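Local coordinates for ABC transporter substrate-binding protein (Vibrio cholerae, PDB 3LKV) that probably serves as the periplasmic substrate-binding component of an ABC transporter and has phenylalanine bound in its ligand pocket, at residues A[276-281]-A[293-298]. Sequence-based numbering, arbitrary orientation.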
# COMPACT_ATOMS: atom_id res chain seq x y z
N LEU A 276 15.36 8.85 23.89
CA LEU A 276 16.41 8.03 24.44
C LEU A 276 15.91 6.61 24.59
O LEU A 276 14.99 6.36 25.34
CB LEU A 276 16.82 8.59 25.81
CG LEU A 276 17.92 7.86 26.58
CD1 LEU A 276 19.06 7.45 25.67
CD2 LEU A 276 18.42 8.73 27.85
N VAL A 277 16.52 5.69 23.86
CA VAL A 277 16.15 4.28 23.90
C VAL A 277 17.41 3.47 24.25
O VAL A 277 18.49 3.82 23.80
CB VAL A 277 15.59 3.86 22.55
CG1 VAL A 277 15.26 2.37 22.54
CG2 VAL A 277 14.36 4.77 22.15
N ILE A 278 17.26 2.43 25.09
CA ILE A 278 18.38 1.58 25.57
C ILE A 278 18.11 0.13 25.21
O ILE A 278 17.00 -0.35 25.42
CB ILE A 278 18.56 1.62 27.11
CG1 ILE A 278 18.78 3.04 27.62
CG2 ILE A 278 19.72 0.73 27.55
CD1 ILE A 278 19.76 3.86 26.81
N ASN A 279 19.11 -0.57 24.68
CA ASN A 279 19.00 -1.99 24.45
C ASN A 279 19.75 -2.77 25.55
O ASN A 279 20.95 -3.05 25.44
CB ASN A 279 19.49 -2.37 23.07
CG ASN A 279 19.09 -3.77 22.70
OD1 ASN A 279 18.85 -4.62 23.58
ND2 ASN A 279 18.98 -4.03 21.41
N LYS A 280 18.99 -3.14 26.59
CA LYS A 280 19.56 -3.79 27.83
C LYS A 280 20.15 -5.13 27.47
O LYS A 280 21.26 -5.45 27.88
CB LYS A 280 18.48 -4.02 28.89
CG LYS A 280 18.22 -2.89 29.91
CD LYS A 280 16.75 -3.04 30.50
CE LYS A 280 16.66 -3.01 32.06
NZ LYS A 280 15.21 -3.04 32.53
N THR A 281 19.41 -5.91 26.70
CA THR A 281 19.90 -7.19 26.26
C THR A 281 21.25 -7.02 25.58
O THR A 281 22.25 -7.52 26.08
CB THR A 281 18.93 -7.83 25.29
OG1 THR A 281 17.61 -7.55 25.75
CG2 THR A 281 19.16 -9.32 25.18
N ALA A 293 21.37 6.80 36.19
CA ALA A 293 20.83 8.10 35.76
C ALA A 293 20.29 8.05 34.30
O ALA A 293 19.33 8.77 33.93
CB ALA A 293 21.87 9.21 35.93
N VAL A 294 20.90 7.18 33.49
CA VAL A 294 20.53 7.03 32.09
C VAL A 294 19.32 6.11 31.98
O VAL A 294 18.36 6.47 31.29
CB VAL A 294 21.73 6.50 31.25
CG1 VAL A 294 21.28 6.12 29.86
CG2 VAL A 294 22.79 7.54 31.18
N LEU A 295 19.36 4.96 32.64
CA LEU A 295 18.23 4.00 32.61
C LEU A 295 16.92 4.66 33.09
O LEU A 295 15.83 4.32 32.60
CB LEU A 295 18.52 2.75 33.47
CG LEU A 295 19.42 1.64 32.94
CD1 LEU A 295 19.77 0.61 34.02
CD2 LEU A 295 18.75 0.94 31.74
N ALA A 296 17.04 5.58 34.05
CA ALA A 296 15.92 6.39 34.57
C ALA A 296 15.26 7.30 33.52
O ALA A 296 14.04 7.46 33.54
CB ALA A 296 16.36 7.23 35.78
N ARG A 297 16.07 7.91 32.64
CA ARG A 297 15.57 8.77 31.55
C ARG A 297 15.07 8.01 30.31
O ARG A 297 14.58 8.62 29.38
CB ARG A 297 16.65 9.76 31.10
CG ARG A 297 17.07 10.77 32.16
CD ARG A 297 17.68 12.06 31.55
NE ARG A 297 18.70 11.82 30.53
CZ ARG A 297 19.94 11.41 30.77
NH1 ARG A 297 20.37 11.17 32.01
NH2 ARG A 297 20.78 11.23 29.76
N ALA A 298 15.20 6.68 30.29
CA ALA A 298 14.95 5.91 29.06
C ALA A 298 13.48 5.85 28.75
O ALA A 298 12.74 5.14 29.43
CB ALA A 298 15.48 4.50 29.19
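Leu276 reaches the helix 292-297 with one methyl, its CD2 lying 3.8 Å from Arg297 CB and 3.9 Å from Arg297 NH2. The leucine side chain leaves the strand toward the helix, and a chi1 of 179° sets Leu276 CG beside the carbonyl carbon; it meets the arginine obliquely. Arg297 CB touches the methyl from the start of its chain, and the bend at chi3 brings the guanidinium back toward the same methyl, while the charge is taken up by a salt bridge from NH2 to Glu135 of helix 126-136. Two residues on, Ile278 also points at the helix and uses three of its carbons. CG1 packs against the CB of Ala298, 3.9 Å away; CD1 meets Val294 CG1 at 4.1 Å, the two side chains crossing nearly at a right angle; CG2 faces Leu295 CD2 at 4.3 Å. That leucine methyl is also touched by the aliphatic part of Lys280. No hydrogen bond joins the two segments; the contact is mainly van der Waals packing of apolar groups, with Leu276 O 3.7 Å from Ala298 CA. Strand 275-278 is the outermost strand of the mixed sheet within this chain, antiparallel to strand 237-240. The axes of strand 276-278 and helix 293-297 lie at 113°, and the helix covers the strand side bearing Leu276 and Ile278, next to helix 126-136, in an alpha/beta lobe of the two-lobed periplasmic binding protein fold.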